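DNA ligase (Archaeoglobus fulgidus, PDB 3GDE) is an ATP-dependent ligase that probably seals nicks in double-stranded DNA during replication, recombination and repair. Local coordinates at residues Met311-Gln314 and His315-Arg319; Lys387-Asp390 and Glu391-Ala395; Glu473-Leu476 and Glu477-Thr480. One frame throughout, in Å; residues are numbered along the deposited sequence.

Along the chain the three contacts come strictly in series; each lies within a continuous stretch of chain, so none closes a long loop, nests in another or crosses it. Contact 1 lies where the chain passes from strand 309-311 to helix 313-321, and contact 2 follows in helix 382-394; both belong to the adenylation domain, their centres about 21 Å apart. Contact 3 lies in helix 473-483 of the OB-fold domain, its centre about 21 Å from that of contact 1 and about 37 Å from that of contact 2. Although contacts 1 and 3 do not touch, F313 and Q314 of contact 1 pack on R529 of the OB-fold domain, consistent with the closed conformation of the enzyme.

Contact 1: residues Met311-Gln314 and His315-Arg319; sequences MPFQ and HVLRR
The first turn of helix 313-321 in the adenylation domain is shaped by P312 and H315, soon after strand 309-311. H315 N donates to P312 O at 3.1 Å, starting the turn. The pyrrolidine of P312 lies over one face of the H315 imidazole in a CH-pi contact: CD is 4.0 Å from the ring centroid and only 14° off the ring normal, though displaced toward the rim. From the opposite face comes the bent chain of R318, whose NH1 stands over the ring centre, so the imidazole is held between a proline and a guanidinium group. M311 adds an oblique sulfur-aromatic approach, SD lying 5.1 Å from the centroid of the H315 ring. OE1 of Q314 reaches the edge of the same ring, with the amide plane nearly perpendicular to it; the nearest atoms of the Q314 side chain and a phosphate ion, probably from the crystallisation liquor, are about 3 Å apart. On the other flank F313 and L317 meet, and around them R529 and R531 of the OB-fold domain close in, consistent with the closed conformation of the enzyme. F313 keeps its CG between the backbone N and the carbonyl carbon (chi1 79°), which swings the ring along the helix toward the leucine one turn on. There L317 CD1 comes obliquely to the ring, 3.6 Å from F313 CE1.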
ATOM      1  N   MET A 311      11.322  21.582  -7.489  1.00 44.98           N
ATOM      2  CA  MET A 311      10.227  21.140  -8.345  1.00 43.83           C
ATOM      3  C   MET A 311       9.201  20.366  -7.517  1.00 42.35           C
ATOM      4  O   MET A 311       9.542  19.851  -6.453  1.00 41.98           O
ATOM      5  CB  MET A 311      10.771  20.291  -9.495  1.00 44.49           C
ATOM      6  CG  MET A 311      11.689  21.059 -10.430  1.00 46.16           C
ATOM      7  SD  MET A 311      10.773  22.297 -11.384  1.00 51.64           S
ATOM      8  CE  MET A 311      12.024  23.562 -11.584  1.00 48.40           C
ATOM      9  N   PRO A 312       7.945  20.268  -8.004  1.00 41.00           N
ATOM     10  CA  PRO A 312       6.890  19.627  -7.204  1.00 39.97           C
ATOM     11  C   PRO A 312       7.061  18.102  -7.119  1.00 38.46           C
ATOM     12  O   PRO A 312       7.703  17.503  -7.978  1.00 38.42           O
ATOM     13  CB  PRO A 312       5.609  20.005  -7.956  1.00 39.92           C
ATOM     14  CG  PRO A 312       6.046  20.124  -9.375  1.00 40.39           C
ATOM     15  CD  PRO A 312       7.433  20.717  -9.314  1.00 40.99           C
ATOM     16  N   PHE A 313       6.473  17.493  -6.096  1.00 37.07           N
ATOM     17  CA  PHE A 313       6.749  16.089  -5.750  1.00 35.87           C
ATOM     18  C   PHE A 313       6.386  15.057  -6.820  1.00 35.12           C
ATOM     19  O   PHE A 313       6.992  13.991  -6.868  1.00 34.70           O
ATOM     20  CB  PHE A 313       6.097  15.713  -4.410  1.00 35.44           C
ATOM     21  CG  PHE A 313       4.635  15.417  -4.509  1.00 34.56           C
ATOM     22  CD1 PHE A 313       4.184  14.102  -4.546  1.00 34.47           C
ATOM     23  CD2 PHE A 313       3.704  16.451  -4.574  1.00 34.49           C
ATOM     24  CE1 PHE A 313       2.828  13.817  -4.647  1.00 34.57           C
ATOM     25  CE2 PHE A 313       2.343  16.176  -4.676  1.00 34.36           C
ATOM     26  CZ  PHE A 313       1.905  14.856  -4.709  1.00 35.03           C
ATOM     27  N   GLN A 314       5.399  15.359  -7.659  1.00 34.44           N
ATOM     28  CA  GLN A 314       4.969  14.402  -8.685  1.00 34.55           C
ATOM     29  C   GLN A 314       6.049  14.190  -9.752  1.00 34.52           C
ATOM     30  O   GLN A 314       6.005  13.219 -10.500  1.00 34.25           O
ATOM     31  CB  GLN A 314       3.617  14.790  -9.311  1.00 34.72           C
ATOM     32  CG  GLN A 314       3.650  15.982 -10.291  1.00 34.25           C
ATOM     33  CD  GLN A 314       3.474  17.339  -9.618  1.00 35.42           C
ATOM     34  OE1 GLN A 314       3.348  18.349 -10.299  1.00 37.59           O
ATOM     35  NE2 GLN A 314       3.454  17.370  -8.287  1.00 35.56           N
ATOM     36  N   HIS A 315       7.019  15.104  -9.793  1.00 34.79           N
ATOM     37  CA  HIS A 315       8.226  14.928 -10.592  1.00 35.07           C
ATOM     38  C   HIS A 315       9.097  13.798 -10.037  1.00 34.38           C
ATOM     39  O   HIS A 315       9.627  12.996 -10.806  1.00 34.32           O
ATOM     40  CB  HIS A 315       9.016  16.239 -10.681  1.00 35.49           C
ATOM     41  CG  HIS A 315       8.393  17.261 -11.580  1.00 37.41           C
ATOM     42  ND1 HIS A 315       9.131  18.041 -12.444  1.00 40.00           N
ATOM     43  CD2 HIS A 315       7.101  17.633 -11.752  1.00 40.31           C
ATOM     44  CE1 HIS A 315       8.321  18.851 -13.106  1.00 41.55           C
ATOM     45  NE2 HIS A 315       7.084  18.623 -12.704  1.00 41.00           N
ATOM     46  N   VAL A 316       9.246  13.735  -8.713  1.00 34.13           N
ATOM     47  CA  VAL A 316       9.925  12.597  -8.078  1.00 34.02           C
ATOM     48  C   VAL A 316       9.158  11.296  -8.372  1.00 34.70           C
ATOM     49  O   VAL A 316       9.766  10.256  -8.632  1.00 34.44           O
ATOM     50  CB  VAL A 316      10.104  12.768  -6.542  1.00 33.92           C
ATOM     51  CG1 VAL A 316      10.863  11.582  -5.963  1.00 32.53           C
ATOM     52  CG2 VAL A 316      10.831  14.072  -6.200  1.00 32.64           C
ATOM     53  N   LEU A 317       7.826  11.369  -8.350  1.00 35.11           N
ATOM     54  CA  LEU A 317       6.995  10.202  -8.630  1.00 36.11           C
ATOM     55  C   LEU A 317       7.220   9.665 -10.045  1.00 37.06           C
ATOM     56  O   LEU A 317       7.232   8.453 -10.238  1.00 37.09           O
ATOM     57  CB  LEU A 317       5.502  10.487  -8.369  1.00 35.39           C
ATOM     58  CG  LEU A 317       5.059  10.784  -6.926  1.00 34.80           C
ATOM     59  CD1 LEU A 317       3.551  11.036  -6.864  1.00 32.49           C
ATOM     60  CD2 LEU A 317       5.480   9.681  -5.923  1.00 32.62           C
ATOM     61  N   ARG A 318       7.402  10.564 -11.017  1.00 38.55           N
ATOM     62  CA  ARG A 318       7.763  10.173 -12.394  1.00 40.19           C
ATOM     63  C   ARG A 318       9.066   9.389 -12.471  1.00 40.46           C
ATOM     64  O   ARG A 318       9.157   8.413 -13.208  1.00 40.77           O
ATOM     65  CB  ARG A 318       7.868  11.387 -13.311  1.00 40.29           C
ATOM     66  CG  ARG A 318       6.537  11.896 -13.804  1.00 43.61           C
ATOM     67  CD  ARG A 318       6.662  12.519 -15.185  1.00 48.30           C
ATOM     68  NE  ARG A 318       5.750  13.651 -15.328  1.00 51.62           N
ATOM     69  CZ  ARG A 318       6.084  14.917 -15.093  1.00 53.80           C
ATOM     70  NH1 ARG A 318       7.323  15.227 -14.722  1.00 55.41           N
ATOM     71  NH2 ARG A 318       5.182  15.882 -15.243  1.00 54.74           N
ATOM     72  N   ARG A 319      10.071   9.838 -11.723  1.00 41.33           N
ATOM     73  CA  ARG A 319      11.330   9.110 -11.581  1.00 42.22           C
ATOM     74  C   ARG A 319      11.061   7.716 -11.030  1.00 43.30           C
ATOM     75  O   ARG A 319      11.573   6.735 -11.563  1.00 43.50           O
ATOM     76  CB  ARG A 319      12.305   9.857 -10.656  1.00 41.88           C
ATOM     77  CG  ARG A 319      12.905  11.151 -11.217  1.00 40.71           C
ATOM     78  CD  ARG A 319      13.955  10.907 -12.308  1.00 38.76           C
ATOM     79  NE  ARG A 319      14.892   9.857 -11.928  1.00 38.04           N
ATOM     80  CZ  ARG A 319      16.089  10.055 -11.395  1.00 36.53           C
ATOM     81  NH1 ARG A 319      16.545  11.279 -11.189  1.00 36.77           N
ATOM     82  NH2 ARG A 319      16.840   9.013 -11.078  1.00 37.39           N
TER

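Contact 2: residues Lys387-Asp390 and Glu391-Ala395; sequences KMYD and EAISA
Regular alpha-helical bonds join K387-D390 to E391-A395, the straightest being I393 N to Y389 O, 3.0 Å with an N-H...O angle of 171°. The turn closes on D390 O, which is gripped twice by one residue: S394 N donates to it at 2.9 Å, and S394 OG donates to the same D390 O at 2.7 Å, from above the carbonyl plane. The serine OG sits beside its own backbone N, anti to the carbonyl carbon (chi1 -46°), and from there it reaches back one turn. Y389 and I393 carry the apolar side. The methyl CD1 of I393 lies over one face of the phenol ring in a CH-pi contact, 3.7 Å from its centroid and 15° off the ring normal, and its closest ring atom is Y389 CZ at 3.6 Å. With an alanine in place of Y389, the I393 methyl is likely to lose the ring it rests on, and A423 part of its cover. At the exposed edge K387 and E391 run side by side, joined by a long salt bridge of 3.7 Å between NZ and OE1. M388 packs on V249 and W251, and A392 on W251. Helix 382-394 thus lies against the antiparallel pair of strands 247-252 and 371-379 of the adenylation domain, the side chain of M388 about 5 Å from that of E250, predicted to bind ATP.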
ATOM      1  N   LYS A 387       9.624  31.829  11.768  1.00 44.80           N
ATOM      2  CA  LYS A 387      10.692  32.261  10.868  1.00 43.94           C
ATOM      3  C   LYS A 387      11.150  31.125   9.956  1.00 43.01           C
ATOM      4  O   LYS A 387      11.438  31.346   8.778  1.00 43.15           O
ATOM      5  CB  LYS A 387      11.878  32.809  11.669  1.00 44.21           C
ATOM      6  CG  LYS A 387      12.946  33.501  10.829  1.00 45.16           C
ATOM      7  CD  LYS A 387      13.749  34.516  11.653  1.00 46.74           C
ATOM      8  CE  LYS A 387      14.986  33.890  12.295  1.00 47.44           C
ATOM      9  NZ  LYS A 387      16.057  33.602  11.294  1.00 47.59           N
ATOM     10  N   MET A 388      11.230  29.917  10.512  1.00 41.95           N
ATOM     11  CA  MET A 388      11.595  28.724   9.745  1.00 40.65           C
ATOM     12  C   MET A 388      10.484  28.366   8.768  1.00 39.32           C
ATOM     13  O   MET A 388      10.744  28.095   7.600  1.00 39.58           O
ATOM     14  CB  MET A 388      11.878  27.541  10.673  1.00 40.54           C
ATOM     15  CG  MET A 388      12.917  26.603  10.105  1.00 40.93           C
ATOM     16  SD  MET A 388      13.066  25.057  10.995  1.00 41.38           S
ATOM     17  CE  MET A 388      14.731  24.599  10.533  1.00 40.81           C
ATOM     18  N   TYR A 389       9.252  28.382   9.271  1.00 38.00           N
ATOM     19  CA  TYR A 389       8.029  28.217   8.484  1.00 37.22           C
ATOM     20  C   TYR A 389       8.004  29.156   7.272  1.00 36.63           C
ATOM     21  O   TYR A 389       7.877  28.705   6.130  1.00 36.32           O
ATOM     22  CB  TYR A 389       6.826  28.439   9.409  1.00 37.38           C
ATOM     23  CG  TYR A 389       5.444  28.265   8.817  1.00 37.32           C
ATOM     24  CD1 TYR A 389       4.912  27.000   8.574  1.00 36.83           C
ATOM     25  CD2 TYR A 389       4.643  29.378   8.554  1.00 38.10           C
ATOM     26  CE1 TYR A 389       3.622  26.853   8.049  1.00 37.47           C
ATOM     27  CE2 TYR A 389       3.363  29.246   8.031  1.00 37.58           C
ATOM     28  CZ  TYR A 389       2.859  27.987   7.781  1.00 37.61           C
ATOM     29  OH  TYR A 389       1.589  27.877   7.279  1.00 38.06           O
ATOM     30  N   ASP A 390       8.160  30.454   7.525  1.00 36.01           N
ATOM     31  CA  ASP A 390       8.258  31.448   6.458  1.00 35.72           C
ATOM     32  C   ASP A 390       9.366  31.126   5.461  1.00 35.32           C
ATOM     33  O   ASP A 390       9.139  31.176   4.251  1.00 35.34           O
ATOM     34  CB  ASP A 390       8.447  32.851   7.044  1.00 35.78           C
ATOM     35  CG  ASP A 390       7.192  33.381   7.721  1.00 36.77           C
ATOM     36  OD1 ASP A 390       6.143  32.690   7.725  1.00 38.30           O
ATOM     37  OD2 ASP A 390       7.251  34.509   8.251  1.00 38.95           O
ATOM     38  N   GLU A 391      10.551  30.782   5.969  1.00 35.04           N
ATOM     39  CA  GLU A 391      11.696  30.434   5.125  1.00 35.11           C
ATOM     40  C   GLU A 391      11.426  29.202   4.260  1.00 33.90           C
ATOM     41  O   GLU A 391      11.767  29.192   3.070  1.00 33.81           O
ATOM     42  CB  GLU A 391      12.963  30.227   5.969  1.00 35.04           C
ATOM     43  CG  GLU A 391      13.697  31.530   6.335  1.00 37.09           C
ATOM     44  CD  GLU A 391      15.052  31.290   7.012  1.00 38.10           C
ATOM     45  OE1 GLU A 391      15.309  31.927   8.067  1.00 41.43           O
ATOM     46  OE2 GLU A 391      15.858  30.463   6.496  1.00 41.88           O
ATOM     47  N   ALA A 392      10.813  28.180   4.860  1.00 32.75           N
ATOM     48  CA  ALA A 392      10.484  26.944   4.164  1.00 32.09           C
ATOM     49  C   ALA A 392       9.528  27.206   2.999  1.00 31.65           C
ATOM     50  O   ALA A 392       9.761  26.750   1.875  1.00 31.09           O
ATOM     51  CB  ALA A 392       9.899  25.924   5.136  1.00 32.09           C
ATOM     52  N   ILE A 393       8.472  27.968   3.266  1.00 31.56           N
ATOM     53  CA  ILE A 393       7.499  28.343   2.229  1.00 31.75           C
ATOM     54  C   ILE A 393       8.115  29.204   1.108  1.00 32.19           C
ATOM     55  O   ILE A 393       7.887  28.921  -0.073  1.00 31.81           O
ATOM     56  CB  ILE A 393       6.217  28.951   2.853  1.00 31.92           C
ATOM     57  CG1 ILE A 393       5.412  27.829   3.534  1.00 31.75           C
ATOM     58  CG2 ILE A 393       5.348  29.640   1.808  1.00 31.14           C
ATOM     59  CD1 ILE A 393       4.566  28.286   4.674  1.00 33.59           C
ATOM     60  N   SER A 394       8.919  30.211   1.472  1.00 32.40           N
ATOM     61  CA  SER A 394       9.617  31.051   0.482  1.00 32.92           C
ATOM     62  C   SER A 394      10.568  30.252  -0.403  1.00 33.22           C
ATOM     63  O   SER A 394      10.830  30.629  -1.549  1.00 33.87           O
ATOM     64  CB  SER A 394      10.406  32.175   1.160  1.00 33.29           C
ATOM     65  OG  SER A 394       9.638  32.828   2.154  1.00 34.65           O
ATOM     66  N   ALA A 395      11.080  29.143   0.131  1.00 33.36           N
ATOM     67  CA  ALA A 395      12.012  28.276  -0.594  1.00 32.69           C
ATOM     68  C   ALA A 395      11.276  27.315  -1.516  1.00 32.46           C
ATOM     69  O   ALA A 395      11.902  26.530  -2.236  1.00 32.78           O
ATOM     70  CB  ALA A 395      12.890  27.510   0.393  1.00 32.62           C
TER

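Contact 3: residues Glu473-Leu476 and Glu477-Thr480; sequences EEDL and EELT
E478 lies alongside E474 one turn back, both chains running extended beyond CG and pointing the same way. Their carboxylates do not pair: E474 OE2 and E478 OE1 are 4.6 Å apart. D475 adds a third acid, its OD1 4.1 Å from E478 OE1, with the two carboxylate planes 21° apart. This cluster of like charges probably raises the affinity of these groups for protons somewhat. E478 CG stands beside its own backbone N, anti to the carbonyl carbon (chi1 -66°), which carries the chain back over E474 O. Across the helix, T480 takes hold of L476 O with two donors: OG1 at 2.7 Å and its backbone N at 3.1 Å, arriving from opposite faces of the carbonyl plane. The same OG1 also bonds to L446 N, so this buried hydroxyl has partners in both the helix and strand 446-454. L476 and L479 supply the apolar side of helix 473-483 in the OB-fold domain, both lying against F449 of strand 446-454, while L479 also packs on F471 in the loop before the helix and E473 and E477 rest on W445.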
ATOM      1  N   GLU A 473      -9.614  16.134 -20.993  1.00 39.44           N
ATOM      2  CA  GLU A 473     -10.295  15.112 -21.769  1.00 41.01           C
ATOM      3  C   GLU A 473      -9.416  13.928 -22.125  1.00 40.79           C
ATOM      4  O   GLU A 473      -9.911  12.815 -22.249  1.00 40.95           O
ATOM      5  CB  GLU A 473     -11.078  15.674 -22.963  1.00 41.19           C
ATOM      6  CG  GLU A 473     -10.333  16.519 -23.960  1.00 42.73           C
ATOM      7  CD  GLU A 473     -11.254  16.947 -25.105  1.00 43.45           C
ATOM      8  OE1 GLU A 473     -10.823  16.861 -26.287  1.00 45.61           O
ATOM      9  OE2 GLU A 473     -12.419  17.335 -24.813  1.00 45.25           O
ATOM     10  N   GLU A 474      -8.112  14.156 -22.233  1.00 40.95           N
ATOM     11  CA  GLU A 474      -7.180  13.053 -22.351  1.00 41.99           C
ATOM     12  C   GLU A 474      -7.130  12.219 -21.045  1.00 41.43           C
ATOM     13  O   GLU A 474      -7.023  10.994 -21.106  1.00 41.42           O
ATOM     14  CB  GLU A 474      -5.794  13.521 -22.824  1.00 41.94           C
ATOM     15  CG  GLU A 474      -4.931  14.185 -21.763  1.00 44.14           C
ATOM     16  CD  GLU A 474      -3.640  14.770 -22.324  1.00 44.63           C
ATOM     17  OE1 GLU A 474      -3.458  16.013 -22.230  1.00 48.88           O
ATOM     18  OE2 GLU A 474      -2.811  13.990 -22.849  1.00 47.16           O
ATOM     19  N   ASP A 475      -7.236  12.878 -19.885  1.00 40.91           N
ATOM     20  CA  ASP A 475      -7.436  12.185 -18.605  1.00 40.24           C
ATOM     21  C   ASP A 475      -8.598  11.211 -18.708  1.00 40.00           C
ATOM     22  O   ASP A 475      -8.460  10.051 -18.348  1.00 39.82           O
ATOM     23  CB  ASP A 475      -7.736  13.162 -17.460  1.00 40.04           C
ATOM     24  CG  ASP A 475      -6.494  13.774 -16.861  1.00 39.60           C
ATOM     25  OD1 ASP A 475      -5.424  13.134 -16.869  1.00 41.09           O
ATOM     26  OD2 ASP A 475      -6.590  14.908 -16.360  1.00 40.10           O
ATOM     27  N   LEU A 476      -9.736  11.691 -19.207  1.00 39.75           N
ATOM     28  CA  LEU A 476     -10.939  10.858 -19.341  1.00 39.68           C
ATOM     29  C   LEU A 476     -10.777   9.730 -20.356  1.00 39.53           C
ATOM     30  O   LEU A 476     -11.290   8.645 -20.148  1.00 39.42           O
ATOM     31  CB  LEU A 476     -12.176  11.707 -19.666  1.00 39.13           C
ATOM     32  CG  LEU A 476     -12.597  12.737 -18.608  1.00 39.34           C
ATOM     33  CD1 LEU A 476     -13.836  13.528 -19.044  1.00 37.28           C
ATOM     34  CD2 LEU A 476     -12.809  12.079 -17.231  1.00 38.56           C
ATOM     35  N   GLU A 477     -10.062   9.999 -21.443  1.00 39.98           N
ATOM     36  CA  GLU A 477      -9.728   8.981 -22.437  1.00 40.94           C
ATOM     37  C   GLU A 477      -8.934   7.868 -21.772  1.00 40.26           C
ATOM     38  O   GLU A 477      -9.286   6.695 -21.884  1.00 39.74           O
ATOM     39  CB  GLU A 477      -8.889   9.578 -23.581  1.00 40.87           C
ATOM     40  CG  GLU A 477      -9.683  10.263 -24.680  1.00 42.21           C
ATOM     41  CD  GLU A 477      -8.839  11.194 -25.556  1.00 43.21           C
ATOM     42  OE1 GLU A 477      -7.684  10.830 -25.899  1.00 45.94           O
ATOM     43  OE2 GLU A 477      -9.340  12.294 -25.907  1.00 45.51           O
ATOM     44  N   GLU A 478      -7.867   8.263 -21.077  1.00 39.93           N
ATOM     45  CA  GLU A 478      -6.926   7.331 -20.458  1.00 40.22           C
ATOM     46  C   GLU A 478      -7.556   6.513 -19.328  1.00 39.07           C
ATOM     47  O   GLU A 478      -7.307   5.317 -19.216  1.00 39.04           O
ATOM     48  CB  GLU A 478      -5.685   8.079 -19.965  1.00 39.87           C
ATOM     49  CG  GLU A 478      -4.841   8.682 -21.091  1.00 41.78           C
ATOM     50  CD  GLU A 478      -3.825   9.722 -20.606  1.00 42.94           C
ATOM     51  OE1 GLU A 478      -4.225  10.725 -19.954  1.00 47.11           O
ATOM     52  OE2 GLU A 478      -2.615   9.545 -20.892  1.00 46.17           O
ATOM     53  N   LEU A 479      -8.381   7.164 -18.511  1.00 38.25           N
ATOM     54  CA  LEU A 479      -9.000   6.532 -17.352  1.00 37.42           C
ATOM     55  C   LEU A 479     -10.114   5.572 -17.746  1.00 37.37           C
ATOM     56  O   LEU A 479     -10.323   4.553 -17.078  1.00 36.60           O
ATOM     57  CB  LEU A 479      -9.537   7.584 -16.381  1.00 36.91           C
ATOM     58  CG  LEU A 479      -8.505   8.457 -15.666  1.00 35.94           C
ATOM     59  CD1 LEU A 479      -9.214   9.584 -14.941  1.00 33.59           C
ATOM     60  CD2 LEU A 479      -7.599   7.647 -14.718  1.00 33.30           C
ATOM     61  N   THR A 480     -10.827   5.921 -18.820  1.00 37.41           N
ATOM     62  CA  THR A 480     -11.851   5.060 -19.416  1.00 37.46           C
ATOM     63  C   THR A 480     -11.224   3.756 -19.927  1.00 37.80           C
ATOM     64  O   THR A 480     -11.768   2.672 -19.703  1.00 37.36           O
ATOM     65  CB  THR A 480     -12.616   5.784 -20.570  1.00 37.62           C
ATOM     66  OG1 THR A 480     -13.309   6.930 -20.052  1.00 35.94           O
ATOM     67  CG2 THR A 480     -13.624   4.840 -21.255  1.00 37.05           C
TER